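PDB 5N7Q: putative cathepsin d from Ixodes ricinus, which probably acts as an aspartic endopeptidase of the pepsin family and is held here in complex with the peptide-like inhibitor pepstatin A. Local coordinates for residues 39-44 / 135-140; 20-25 / 33-38; 245-250 / 268-273; 262-267 / 285-290; 322-327 / 331-336. All blocks are in the same frame, centred on the assembly; numbering follows the deposited sequence. Where two conformers were deposited one is given.

In the fold
Two pairs of contacts sit in the two lobes of a pepsin-like fold, and a fifth lies in the sheet between them. Contacts 1 and 2, centres about 11 Å apart, share an apolar core in which Leu42 CD1 lies 3.9 Å from Ile22 CD1. Contacts 3 and 4, also about 11 Å between centres, are joined by Pro268 O and Tyr286 OH at 2.7 Å. Contact 1 is about 36 Å from contact 3, centre to centre, across the chain's centre. Contact 5 reaches the active-site region, where Phe326 CZ packs 3.7 Å from Thr37 CG2. Contact 2 holds Asp36, which is hydrogen-bonded to the inhibitor and is predicted, with Asp227, to be catalytic.

Contact 1 of 5, residues 39-44 / 135-140; sequences SANLWL and DGVVPV
Leu42 holds CG anti to its backbone N (chi1 174°), and this swings CD2 over to Val140, whose CG2 stands beside its own backbone N. The two methyls meet at 3.9 Å, Leu42 CD2 against Val140 CG2, at the start of helix 140-146. Asn41 takes the other course: its CA-CB bond leaves the loop 135-140, but with CG beside the backbone N (chi1 -71°) the amide bends back, and ND2 touches Val137 CG2 at 3.5 Å, the two side chains at about a right angle. OD1 of the same amide accepts from the backbone N of Val134. Between these two contacts Ala40 faces Pro139, at the N-cap position of helix 140-146: Pro139 CB lies 3.4 Å from Ala40 O, and Pro139 CG 4.1 Å from Ala40 CB. No direct hydrogen bond spans the segments; two waters do that work instead. One donates a hydrogen bond to Ala40 O and accepts from Val140 N, both at 3.1 Å. The second donates to Ala40 O and to Val137 O, each at 2.8 Å. Strand 42-45, which follows the turn carrying Ser39, is thus joined to the loop leading into helix 140-146 within the N-terminal lobe. With two water hydrogen bonds on one carbonyl, Ala40 O is satisfied although its residue is buried, and between the two segments themselves the hydrogen bonding found runs through these two waters.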
# COMPACT_ATOMS: atom_id res chain seq x y z
N SER A 39 5.78 -2.31 -3.82
CA SER A 39 6.73 -3.37 -4.06
C SER A 39 6.21 -4.23 -5.20
O SER A 39 5.07 -4.05 -5.60
CB SER A 39 6.99 -4.19 -2.80
OG SER A 39 5.86 -5.00 -2.46
N ALA A 40 7.06 -5.11 -5.73
CA ALA A 40 6.73 -5.85 -6.97
C ALA A 40 6.73 -7.38 -6.82
O ALA A 40 6.38 -8.07 -7.78
CB ALA A 40 7.63 -5.43 -8.13
N ASN A 41 7.05 -7.89 -5.64
CA ASN A 41 7.21 -9.34 -5.42
C ASN A 41 6.02 -9.94 -4.68
O ASN A 41 5.43 -9.27 -3.81
CB ASN A 41 8.48 -9.63 -4.63
CG ASN A 41 9.73 -9.38 -5.44
OD1 ASN A 41 10.16 -8.25 -5.55
ND2 ASN A 41 10.27 -10.44 -6.06
N LEU A 42 5.71 -11.19 -5.00
CA LEU A 42 4.78 -12.01 -4.22
C LEU A 42 5.60 -12.95 -3.34
O LEU A 42 6.51 -13.63 -3.83
CB LEU A 42 3.90 -12.84 -5.14
CG LEU A 42 2.96 -13.87 -4.50
CD1 LEU A 42 1.96 -13.32 -3.51
CD2 LEU A 42 2.27 -14.58 -5.64
N TRP A 43 5.26 -13.03 -2.06
CA TRP A 43 5.86 -14.08 -1.20
C TRP A 43 4.89 -14.53 -0.13
O TRP A 43 3.97 -13.81 0.24
CB TRP A 43 7.19 -13.64 -0.58
CG TRP A 43 7.10 -12.48 0.36
CD1 TRP A 43 7.30 -11.14 0.05
CD2 TRP A 43 6.76 -12.51 1.74
NE1 TRP A 43 7.10 -10.37 1.15
CE2 TRP A 43 6.72 -11.17 2.20
CE3 TRP A 43 6.41 -13.54 2.63
CZ2 TRP A 43 6.44 -10.85 3.53
CZ3 TRP A 43 6.12 -13.20 3.96
CH2 TRP A 43 6.13 -11.87 4.38
N LEU A 44 5.11 -15.76 0.32
CA LEU A 44 4.31 -16.45 1.34
C LEU A 44 5.24 -17.26 2.22
O LEU A 44 6.34 -17.64 1.78
CB LEU A 44 3.29 -17.38 0.68
CG LEU A 44 2.19 -16.68 -0.13
CD1 LEU A 44 1.48 -17.68 -0.99
CD2 LEU A 44 1.25 -15.88 0.77
N ASP A 135 15.00 -10.19 -7.99
CA ASP A 135 15.29 -11.30 -8.89
C ASP A 135 14.65 -11.21 -10.28
O ASP A 135 14.71 -12.15 -11.02
CB ASP A 135 14.93 -12.66 -8.26
CG ASP A 135 15.84 -13.07 -7.09
OD1 ASP A 135 16.77 -12.34 -6.68
OD2 ASP A 135 15.60 -14.20 -6.58
N GLY A 136 14.05 -10.06 -10.63
CA GLY A 136 13.48 -9.88 -11.96
C GLY A 136 12.29 -10.76 -12.27
O GLY A 136 11.94 -10.95 -13.42
N VAL A 137 11.68 -11.33 -11.24
CA VAL A 137 10.55 -12.23 -11.43
C VAL A 137 9.31 -11.44 -11.78
O VAL A 137 9.09 -10.33 -11.24
CB VAL A 137 10.31 -13.15 -10.21
CG1 VAL A 137 11.42 -14.19 -10.11
CG2 VAL A 137 10.19 -12.40 -8.91
N VAL A 138 8.51 -12.00 -12.67
CA VAL A 138 7.31 -11.32 -13.20
C VAL A 138 6.28 -11.07 -12.11
O VAL A 138 5.82 -12.02 -11.44
CB VAL A 138 6.69 -12.06 -14.42
CG1 VAL A 138 6.19 -13.44 -14.08
CG2 VAL A 138 5.56 -11.22 -15.01
N PRO A 139 5.86 -9.80 -11.91
CA PRO A 139 4.80 -9.57 -10.93
C PRO A 139 3.44 -10.09 -11.36
O PRO A 139 3.18 -10.31 -12.54
CB PRO A 139 4.76 -8.05 -10.81
CG PRO A 139 6.10 -7.58 -11.29
CD PRO A 139 6.41 -8.54 -12.40
N VAL A 140 2.59 -10.31 -10.37
CA VAL A 140 1.27 -10.86 -10.59
C VAL A 140 0.50 -10.08 -11.65
O VAL A 140 -0.02 -10.68 -12.60
CB VAL A 140 0.47 -10.97 -9.29
CG1 VAL A 140 -0.96 -11.41 -9.57
CG2 VAL A 140 1.12 -11.98 -8.36
O HOH W 1 3.63 -9.50 -7.55
O HOH W 2 7.52 -10.32 -8.88

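Contact 2 of 5, residues 20-25 / 33-38; sequences GPISIG and VIFDTG
The ring of Phe35 turns an edge to Gly20, whose carbonyl O lies near the ring plane, 4.0 Å from CE1. Ile22 reaches the same end of the ring obliquely, CG2 standing 3.8 Å from Phe35 CZ. With its CG beside the backbone N (chi1 -72°), Phe35 carries the ring back toward strand 17-24; Leu10 of strand 6-13 and Leu125 of strand 123-126 also touch it. Gly20 has no side chain, and the ring edge can approach its backbone. That backbone pairs with Val33 as an antiparallel hydrogen-bonded pair: Gly20 N gives to Val33 O and Val33 N to Gly20 O, both at 2.9 Å and fairly straight. Beside the pair, Val33 CG2 meets Ile22 CG2 at 3.8 Å, and Val33 CG1 lies 3.9 Å from Ile22 CD1. The strands then diverge, their short axes 103° apart. Beyond them Asp36 OD1 accepts from Gly38 N at 3.0 Å, met from above the carboxylate plane, which makes an Asx turn. OD1 also hydrogen-bonds to the inhibitor, while OD2 is bonded to Ser39 OG. A beta hairpin thus leads straight into the Asp-Thr-Gly turn, the active-site signature of pepsin-like aspartic peptidases.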
# COMPACT_ATOMS: atom_id res chain seq x y z
N GLY A 20 -6.20 -9.26 1.61
CA GLY A 20 -7.24 -10.04 0.95
C GLY A 20 -6.81 -11.45 0.60
O GLY A 20 -5.61 -11.77 0.62
N PRO A 21 -7.76 -12.30 0.28
CA PRO A 21 -7.47 -13.68 -0.04
C PRO A 21 -6.89 -13.95 -1.43
O PRO A 21 -7.26 -13.32 -2.41
CB PRO A 21 -8.85 -14.33 0.08
CG PRO A 21 -9.77 -13.26 -0.37
CD PRO A 21 -9.21 -12.03 0.26
N ILE A 22 -5.97 -14.92 -1.46
CA ILE A 22 -5.49 -15.48 -2.73
C ILE A 22 -5.36 -16.97 -2.51
O ILE A 22 -5.37 -17.42 -1.38
CB ILE A 22 -4.14 -14.89 -3.24
CG1 ILE A 22 -2.95 -15.23 -2.33
CG2 ILE A 22 -4.27 -13.38 -3.44
CD1 ILE A 22 -1.58 -14.87 -2.89
N SER A 23 -5.22 -17.70 -3.60
CA SER A 23 -4.76 -19.09 -3.48
C SER A 23 -3.62 -19.35 -4.40
O SER A 23 -3.43 -18.66 -5.42
CB SER A 23 -5.89 -20.10 -3.72
OG SER A 23 -6.25 -20.23 -5.08
N ILE A 24 -2.84 -20.37 -4.02
CA ILE A 24 -1.70 -20.84 -4.79
C ILE A 24 -1.86 -22.35 -4.96
O ILE A 24 -2.18 -23.05 -4.01
CB ILE A 24 -0.37 -20.56 -4.08
CG1 ILE A 24 -0.22 -19.07 -3.67
CG2 ILE A 24 0.82 -21.04 -4.91
CD1 ILE A 24 0.01 -18.07 -4.79
N GLY A 25 -1.57 -22.85 -6.16
CA GLY A 25 -1.34 -24.30 -6.34
C GLY A 25 -2.59 -25.05 -6.68
O GLY A 25 -3.70 -24.50 -6.74
N VAL A 33 -3.02 -11.84 1.88
CA VAL A 33 -1.86 -11.01 1.53
C VAL A 33 -2.23 -9.54 1.51
O VAL A 33 -3.35 -9.18 1.23
CB VAL A 33 -1.26 -11.38 0.15
CG1 VAL A 33 -0.64 -12.77 0.21
CG2 VAL A 33 -2.27 -11.31 -0.99
N ILE A 34 -1.24 -8.70 1.82
CA ILE A 34 -1.39 -7.27 1.60
C ILE A 34 -1.09 -7.01 0.12
O ILE A 34 -0.07 -7.50 -0.41
CB ILE A 34 -0.60 -6.45 2.64
CG1 ILE A 34 -0.78 -4.95 2.42
CG2 ILE A 34 0.87 -6.82 2.70
CD1 ILE A 34 -0.47 -4.14 3.66
N PHE A 35 -1.97 -6.24 -0.51
CA PHE A 35 -1.79 -5.80 -1.89
C PHE A 35 -1.06 -4.49 -1.86
O PHE A 35 -1.60 -3.49 -1.39
CB PHE A 35 -3.14 -5.69 -2.60
CG PHE A 35 -3.76 -7.04 -2.91
CD1 PHE A 35 -4.42 -7.76 -1.93
CD2 PHE A 35 -3.60 -7.64 -4.16
CE1 PHE A 35 -4.93 -9.02 -2.18
CE2 PHE A 35 -4.14 -8.89 -4.42
CZ PHE A 35 -4.79 -9.59 -3.43
N ASP A 36 0.19 -4.50 -2.33
CA ASP A 36 1.17 -3.46 -2.01
C ASP A 36 1.69 -2.80 -3.30
O ASP A 36 2.57 -3.34 -3.98
CB ASP A 36 2.36 -4.09 -1.22
CG ASP A 36 3.48 -3.13 -0.96
OD1 ASP A 36 3.17 -1.92 -0.91
OD2 ASP A 36 4.60 -3.59 -0.72
N THR A 37 1.18 -1.61 -3.62
CA THR A 37 1.68 -0.88 -4.78
C THR A 37 3.08 -0.31 -4.63
O THR A 37 3.60 0.26 -5.59
CB THR A 37 0.70 0.21 -5.25
OG1 THR A 37 0.54 1.17 -4.20
CG2 THR A 37 -0.65 -0.38 -5.63
N GLY A 38 3.69 -0.45 -3.44
CA GLY A 38 5.08 -0.08 -3.19
C GLY A 38 6.13 -1.14 -3.29
O GLY A 38 7.26 -0.89 -2.92

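Contact 3 of 5, residues 245-250 / 268-273; sequences QYLGGT and PNVTFT
Pro268 opens the segment and carries most of the contact with the last turn of helix 237-247. Its CG presses on Leu247 CD2 at 3.6 Å, and the neighbouring ring carbon, Pro268 CD, lies 3.7 Å from the same methyl. The proline therefore offers one rim of its ring to a single leucine branch. Leu247 reaches it with CG beside the backbone N (chi1 -60°), the side chain crossing the proline at a slant. The same Pro268 CG also approaches Tyr246 CE2, 4.2 Å away, at an oblique angle to the aromatic ring. The phenol end of Tyr246 goes on past the proline and is hydrogen-bonded to Ala213 O and Ser208 N, two backbone partners that fix the reach of the ring. Two residues further on, where the chain has entered strand 270-274, Val270 adds a looser touch: its CG2 stands 4.4 Å from Leu247 CD2, which is thus shared between proline and valine. No hydrogen bond passes between the two segments, so only apolar surface joins them. The helix itself ends just after these side chains at Gly248, with positive phi and Gly248 N bonded back to Gln245 O at 3.3 Å. It closes in a Schellman motif, here packed by its last turn against the entry to a strand of the C-terminal lobe of a pepsin-like fold.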
# COMPACT_ATOMS: atom_id res chain seq x y z
N GLN A 245 4.95 20.56 13.46
CA GLN A 245 5.03 21.76 14.32
C GLN A 245 3.82 22.66 14.15
O GLN A 245 3.23 23.11 15.16
CB GLN A 245 6.30 22.54 14.01
CG GLN A 245 6.57 23.58 15.09
CD GLN A 245 7.89 24.27 14.87
OE1 GLN A 245 8.88 23.63 14.49
NE2 GLN A 245 7.92 25.58 15.10
N TYR A 246 3.40 22.89 12.90
CA TYR A 246 2.21 23.71 12.63
C TYR A 246 0.96 23.07 13.23
O TYR A 246 0.06 23.78 13.69
CB TYR A 246 2.05 23.85 11.11
CG TYR A 246 1.02 24.85 10.65
CD1 TYR A 246 1.29 26.21 10.70
CD2 TYR A 246 -0.19 24.45 10.09
CE1 TYR A 246 0.38 27.14 10.24
CE2 TYR A 246 -1.12 25.37 9.64
CZ TYR A 246 -0.82 26.74 9.68
OH TYR A 246 -1.74 27.67 9.22
N LEU A 247 0.88 21.73 13.18
CA LEU A 247 -0.30 21.01 13.70
C LEU A 247 -0.31 20.79 15.20
O LEU A 247 -1.34 20.36 15.76
CB LEU A 247 -0.44 19.67 12.98
CG LEU A 247 -0.61 19.71 11.46
CD1 LEU A 247 -0.63 18.28 10.93
CD2 LEU A 247 -1.85 20.45 11.01
N GLY A 248 0.81 21.04 15.86
CA GLY A 248 0.94 20.75 17.30
C GLY A 248 1.33 19.31 17.60
O GLY A 248 1.10 18.81 18.71
N GLY A 249 1.89 18.61 16.61
CA GLY A 249 2.44 17.27 16.82
C GLY A 249 3.79 17.29 17.49
O GLY A 249 4.65 18.11 17.14
N THR A 250 3.99 16.37 18.43
CA THR A 250 5.25 16.26 19.16
C THR A 250 5.71 14.83 19.22
O THR A 250 4.92 13.88 19.18
CB THR A 250 5.13 16.82 20.59
OG1 THR A 250 4.17 16.05 21.33
CG2 THR A 250 4.76 18.31 20.59
N PRO A 268 -6.32 21.97 11.46
CA PRO A 268 -6.64 22.36 10.09
C PRO A 268 -6.53 21.24 9.05
O PRO A 268 -5.82 20.25 9.26
CB PRO A 268 -5.60 23.44 9.80
CG PRO A 268 -4.42 22.98 10.56
CD PRO A 268 -4.94 22.35 11.82
N ASN A 269 -7.22 21.41 7.94
CA ASN A 269 -7.03 20.52 6.79
C ASN A 269 -5.59 20.63 6.28
O ASN A 269 -4.93 21.67 6.44
CB ASN A 269 -8.04 20.83 5.67
CG ASN A 269 -9.49 20.56 6.08
OD1 ASN A 269 -9.77 20.00 7.12
ND2 ASN A 269 -10.44 21.02 5.25
N VAL A 270 -5.12 19.55 5.65
CA VAL A 270 -3.85 19.52 4.91
C VAL A 270 -4.16 19.14 3.47
O VAL A 270 -4.90 18.21 3.22
CB VAL A 270 -2.85 18.54 5.54
CG1 VAL A 270 -1.57 18.42 4.75
CG2 VAL A 270 -2.50 18.97 6.97
N THR A 271 -3.59 19.89 2.52
CA THR A 271 -3.99 19.77 1.11
C THR A 271 -2.80 19.47 0.21
O THR A 271 -1.77 20.15 0.30
CB THR A 271 -4.67 21.06 0.66
OG1 THR A 271 -5.79 21.33 1.51
CG2 THR A 271 -5.12 20.99 -0.81
N PHE A 272 -2.96 18.48 -0.68
CA PHE A 272 -1.97 18.11 -1.71
C PHE A 272 -2.51 18.56 -3.04
O PHE A 272 -3.67 18.30 -3.36
CB PHE A 272 -1.75 16.59 -1.74
CG PHE A 272 -0.98 16.08 -0.57
CD1 PHE A 272 -1.62 15.96 0.67
CD2 PHE A 272 0.37 15.77 -0.66
CE1 PHE A 272 -0.90 15.54 1.78
CE2 PHE A 272 1.08 15.35 0.44
CZ PHE A 272 0.45 15.24 1.66
N THR A 273 -1.71 19.31 -3.78
CA THR A 273 -2.11 19.79 -5.10
C THR A 273 -1.43 18.90 -6.14
O THR A 273 -0.21 18.81 -6.18
CB THR A 273 -1.76 21.26 -5.31
OG1 THR A 273 -2.49 22.05 -4.35
CG2 THR A 273 -2.17 21.70 -6.74

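Contact 4 of 5, residues 262-267 / 285-290; sequences DKLESL and DYVLKV
Leu267 points at the helix-to-strand junction 285-290, and its side chain can be followed atom by atom toward Tyr286 and Val287. CB comes first, 3.4 Å from Tyr286 OH. CG lies behind it, 4.1 Å from the same oxygen. From there the branches part: CD1 runs on to Val287 CG2 at 3.9 Å and lies 4.3 Å from Tyr286 CE1, oblique to the ring, while CD2 remains 4.2 Å from Tyr286 OH. The hydroxyl thus lies against aliphatic carbon of the leucine, yet its polar need is met by Pro268 O, the carbonyl of the very next residue. Tyr286 has CG between its backbone N and carbonyl carbon (chi1 69°), and this throws the ring across to the loop; Phe302 meets the ring from another part of the lobe. Val287, the first residue past helix 283-286, divides its two methyls between two leucines. CG2 is the one on Leu267, at about a right angle to that side chain, and CG1 takes Leu264, 4.1 Å from Leu264 CD2 and almost as close to CD1. Leu264 sits in the short 3-10 turn 264-266, closed by Leu267 N giving to Leu264 O at 3.1 Å. Leu259 touches both leucines and Val287. Leu264 and Val287 also lie on Cys298, so the cluster packs against one end of the disulfide to Cys261, the bond that closes the loop containing both segments.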
# COMPACT_ATOMS: atom_id res chain seq x y z
N ASP A 262 -7.57 15.45 22.86
CA ASP A 262 -8.62 16.40 23.23
C ASP A 262 -8.69 17.65 22.36
O ASP A 262 -9.61 18.44 22.52
CB ASP A 262 -8.50 16.78 24.71
CG ASP A 262 -8.69 15.59 25.65
OD1 ASP A 262 -9.22 14.54 25.21
OD2 ASP A 262 -8.31 15.71 26.84
N LYS A 263 -7.74 17.83 21.43
CA LYS A 263 -7.63 19.04 20.65
C LYS A 263 -7.77 18.81 19.14
O LYS A 263 -7.50 19.70 18.35
CB LYS A 263 -6.28 19.70 20.96
CG LYS A 263 -6.14 20.09 22.42
CD LYS A 263 -4.85 20.85 22.68
CE LYS A 263 -4.69 21.21 24.16
NZ LYS A 263 -5.72 22.16 24.67
N LEU A 264 -8.25 17.63 18.75
CA LEU A 264 -8.30 17.23 17.34
C LEU A 264 -9.24 18.10 16.52
O LEU A 264 -8.98 18.33 15.33
CB LEU A 264 -8.72 15.78 17.21
CG LEU A 264 -7.83 14.75 17.93
CD1 LEU A 264 -8.42 13.37 17.71
CD2 LEU A 264 -6.36 14.76 17.55
N GLU A 265 -10.31 18.58 17.13
CA GLU A 265 -11.31 19.33 16.38
C GLU A 265 -10.84 20.71 15.92
O GLU A 265 -11.45 21.32 15.05
CB GLU A 265 -12.61 19.47 17.15
CG GLU A 265 -13.33 18.17 17.47
CD GLU A 265 -13.66 17.39 16.20
OE1 GLU A 265 -14.26 17.97 15.26
OE2 GLU A 265 -13.29 16.20 16.15
N SER A 266 -9.77 21.22 16.53
CA SER A 266 -9.19 22.49 16.11
C SER A 266 -8.13 22.35 15.00
O SER A 266 -7.61 23.35 14.54
CB SER A 266 -8.59 23.21 17.32
OG SER A 266 -9.64 23.60 18.21
N LEU A 267 -7.80 21.12 14.60
CA LEU A 267 -6.75 20.89 13.61
C LEU A 267 -7.19 21.30 12.20
O LEU A 267 -8.31 21.06 11.81
CB LEU A 267 -6.33 19.43 13.59
CG LEU A 267 -5.59 18.87 14.79
CD1 LEU A 267 -5.62 17.35 14.74
CD2 LEU A 267 -4.16 19.35 14.84
N ASP A 285 -9.46 12.51 8.45
CA ASP A 285 -8.73 11.68 7.49
C ASP A 285 -7.31 11.35 7.96
O ASP A 285 -6.84 10.23 7.79
CB ASP A 285 -8.64 12.36 6.13
CG ASP A 285 -10.00 12.65 5.52
OD1 ASP A 285 -10.86 11.75 5.49
OD2 ASP A 285 -10.20 13.80 5.05
N TYR A 286 -6.61 12.33 8.58
CA TYR A 286 -5.17 12.14 8.81
C TYR A 286 -4.73 11.79 10.22
O TYR A 286 -3.58 11.49 10.42
CB TYR A 286 -4.37 13.32 8.26
CG TYR A 286 -4.51 14.65 8.97
CD1 TYR A 286 -4.01 14.85 10.26
CD2 TYR A 286 -5.08 15.76 8.32
CE1 TYR A 286 -4.09 16.09 10.87
CE2 TYR A 286 -5.15 17.00 8.94
CZ TYR A 286 -4.66 17.15 10.22
OH TYR A 286 -4.73 18.39 10.83
N VAL A 287 -5.64 11.75 11.18
CA VAL A 287 -5.32 11.31 12.54
C VAL A 287 -5.67 9.84 12.67
O VAL A 287 -6.80 9.45 12.41
CB VAL A 287 -6.04 12.14 13.61
CG1 VAL A 287 -5.78 11.59 15.02
CG2 VAL A 287 -5.64 13.60 13.51
N LEU A 288 -4.69 9.05 13.09
CA LEU A 288 -4.88 7.61 13.28
C LEU A 288 -4.95 7.29 14.76
O LEU A 288 -4.04 7.64 15.50
CB LEU A 288 -3.72 6.84 12.64
CG LEU A 288 -3.82 5.30 12.70
CD1 LEU A 288 -4.89 4.77 11.78
CD2 LEU A 288 -2.47 4.69 12.36
N LYS A 289 -6.00 6.59 15.18
CA LYS A 289 -6.08 6.03 16.54
C LYS A 289 -5.22 4.79 16.63
O LYS A 289 -5.37 3.87 15.82
CB LYS A 289 -7.50 5.60 16.91
CG LYS A 289 -7.60 4.97 18.31
CD LYS A 289 -8.99 4.42 18.59
CE LYS A 289 -9.00 3.56 19.84
NZ LYS A 289 -10.36 3.00 20.06
N VAL A 290 -4.31 4.78 17.60
CA VAL A 290 -3.39 3.66 17.85
C VAL A 290 -3.42 3.39 19.35
O VAL A 290 -3.49 4.31 20.14
CB VAL A 290 -1.96 4.02 17.40
CG1 VAL A 290 -0.95 2.94 17.80
CG2 VAL A 290 -1.91 4.18 15.89

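Contact 5 of 5, residues 322-327 / 331-336; sequences YYTIFD and DRVGFA
Strands 322-327 and 332-336 run antiparallel at 162° as a beta hairpin in the six-stranded sheet that joins the lobes of pepsin-like peptidases. Ile325 and Gly334 form a hydrogen-bonded pair, each N giving to the other's O at 2.8 Å. Tyr323 with Ala336 is less even, the bond from Tyr323 N being weak. At the turn, Asp331 and Arg332 both face Asp327 in a G1 beta bulge. On one face of the sheet Thr324 and Phe335 lie side by side and point the same way. Thr324 OG1 stands at the edge of the Phe335 ring, 3.4 Å from CD1, and donates a hydrogen bond to Tyr322 O. The methyl CG2 touches the ring too and also meets Val333 CG1 at 3.7 Å. Phe326, on the same face, meets the ring of Phe156 nearly parallel and that of Trp197 edge-to-face. The opposite face carries Asp327 and Arg332, whose salt bridge lies next to the turn. Asp327 holds CG anti to the backbone N (chi1 179°), which carries OD2 to Arg332 NE; Arg332 extends from CG to NE and lies on Tyr188 in a cation-pi contact. The carboxylate and guanidinium planes stand 73° apart. Arg332 NE reaches Asp327 OD2 at 2.9 Å nearly in its own plane but from above that of the carboxylate, and a water bridges OD2, at 2.8 Å, to Arg332 NH2, at 3.2 Å.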
# COMPACT_ATOMS: atom_id res chain seq x y z
N TYR A 322 -9.40 9.20 -1.36
CA TYR A 322 -9.26 9.31 -2.81
C TYR A 322 -9.11 7.94 -3.44
O TYR A 322 -8.10 7.28 -3.29
CB TYR A 322 -8.14 10.29 -3.16
CG TYR A 322 -8.48 11.66 -2.58
CD1 TYR A 322 -9.52 12.40 -3.11
CD2 TYR A 322 -7.88 12.14 -1.43
CE1 TYR A 322 -9.92 13.58 -2.55
CE2 TYR A 322 -8.27 13.33 -0.86
CZ TYR A 322 -9.31 14.03 -1.41
OH TYR A 322 -9.69 15.24 -0.84
N TYR A 323 -10.18 7.49 -4.10
CA TYR A 323 -10.17 6.29 -4.93
C TYR A 323 -9.08 6.44 -6.00
O TYR A 323 -8.93 7.51 -6.59
CB TYR A 323 -11.53 6.17 -5.59
CG TYR A 323 -11.79 4.91 -6.36
CD1 TYR A 323 -11.78 3.66 -5.73
CD2 TYR A 323 -12.11 4.94 -7.71
CE1 TYR A 323 -12.04 2.50 -6.42
CE2 TYR A 323 -12.38 3.79 -8.41
CZ TYR A 323 -12.37 2.56 -7.78
OH TYR A 323 -12.66 1.42 -8.47
N THR A 324 -8.29 5.38 -6.22
CA THR A 324 -7.08 5.51 -6.99
C THR A 324 -7.06 4.47 -8.08
O THR A 324 -7.32 3.30 -7.86
CB THR A 324 -5.83 5.40 -6.13
OG1 THR A 324 -5.91 6.37 -5.08
CG2 THR A 324 -4.59 5.70 -6.91
N ILE A 325 -6.74 4.94 -9.28
CA ILE A 325 -6.64 4.15 -10.50
C ILE A 325 -5.17 4.05 -10.88
O ILE A 325 -4.50 5.07 -11.06
CB ILE A 325 -7.40 4.79 -11.67
CG1 ILE A 325 -8.92 4.89 -11.40
CG2 ILE A 325 -7.23 3.95 -12.92
CD1 ILE A 325 -9.33 6.01 -10.46
N PHE A 326 -4.67 2.82 -10.99
CA PHE A 326 -3.29 2.52 -11.37
C PHE A 326 -3.35 1.97 -12.81
O PHE A 326 -3.79 0.85 -13.03
CB PHE A 326 -2.70 1.50 -10.40
CG PHE A 326 -2.60 1.97 -8.99
CD1 PHE A 326 -3.69 1.88 -8.12
CD2 PHE A 326 -1.40 2.48 -8.52
CE1 PHE A 326 -3.58 2.33 -6.80
CE2 PHE A 326 -1.29 2.93 -7.21
CZ PHE A 326 -2.38 2.83 -6.35
N ASP A 327 -2.90 2.78 -13.77
CA ASP A 327 -3.12 2.52 -15.20
C ASP A 327 -1.81 2.17 -15.89
O ASP A 327 -0.96 3.05 -16.09
CB ASP A 327 -3.80 3.77 -15.79
CG ASP A 327 -4.09 3.68 -17.28
OD1 ASP A 327 -3.48 2.84 -17.98
OD2 ASP A 327 -4.96 4.50 -17.72
N ASP A 331 0.52 4.46 -18.22
CA ASP A 331 1.49 4.81 -17.18
C ASP A 331 1.08 6.11 -16.46
O ASP A 331 1.75 7.14 -16.53
CB ASP A 331 2.91 4.94 -17.78
CG ASP A 331 3.53 3.57 -18.10
OD1 ASP A 331 3.27 2.59 -17.36
OD2 ASP A 331 4.27 3.44 -19.11
N ARG A 332 -0.09 6.05 -15.85
CA ARG A 332 -0.63 7.21 -15.14
C ARG A 332 -1.40 6.71 -13.91
O ARG A 332 -1.76 5.54 -13.79
CB ARG A 332 -1.51 8.04 -16.07
CG ARG A 332 -2.78 7.34 -16.54
CD ARG A 332 -3.53 8.12 -17.58
NE ARG A 332 -4.75 7.38 -17.94
CZ ARG A 332 -5.82 7.91 -18.51
NH1 ARG A 332 -5.85 9.19 -18.86
NH2 ARG A 332 -6.85 7.12 -18.79
N VAL A 333 -1.58 7.64 -12.98
CA VAL A 333 -2.32 7.43 -11.74
C VAL A 333 -3.49 8.38 -11.76
O VAL A 333 -3.32 9.56 -12.07
CB VAL A 333 -1.45 7.64 -10.48
CG1 VAL A 333 -2.31 7.45 -9.21
CG2 VAL A 333 -0.25 6.69 -10.45
N GLY A 334 -4.67 7.87 -11.38
CA GLY A 334 -5.88 8.67 -11.32
C GLY A 334 -6.36 8.76 -9.87
O GLY A 334 -6.31 7.75 -9.13
N PHE A 335 -6.90 9.93 -9.48
CA PHE A 335 -7.46 10.13 -8.14
C PHE A 335 -8.87 10.73 -8.29
O PHE A 335 -9.08 11.64 -9.07
CB PHE A 335 -6.62 11.07 -7.27
CG PHE A 335 -5.25 10.55 -6.95
CD1 PHE A 335 -5.07 9.44 -6.13
CD2 PHE A 335 -4.13 11.18 -7.47
CE1 PHE A 335 -3.79 8.98 -5.83
CE2 PHE A 335 -2.87 10.71 -7.19
CZ PHE A 335 -2.69 9.62 -6.38
N ALA A 336 -9.80 10.24 -7.49
CA ALA A 336 -11.13 10.86 -7.39
C ALA A 336 -11.64 10.76 -5.96
O ALA A 336 -11.37 9.80 -5.27
CB ALA A 336 -12.12 10.22 -8.34
O HOH W 3 -7.54 4.74 -16.79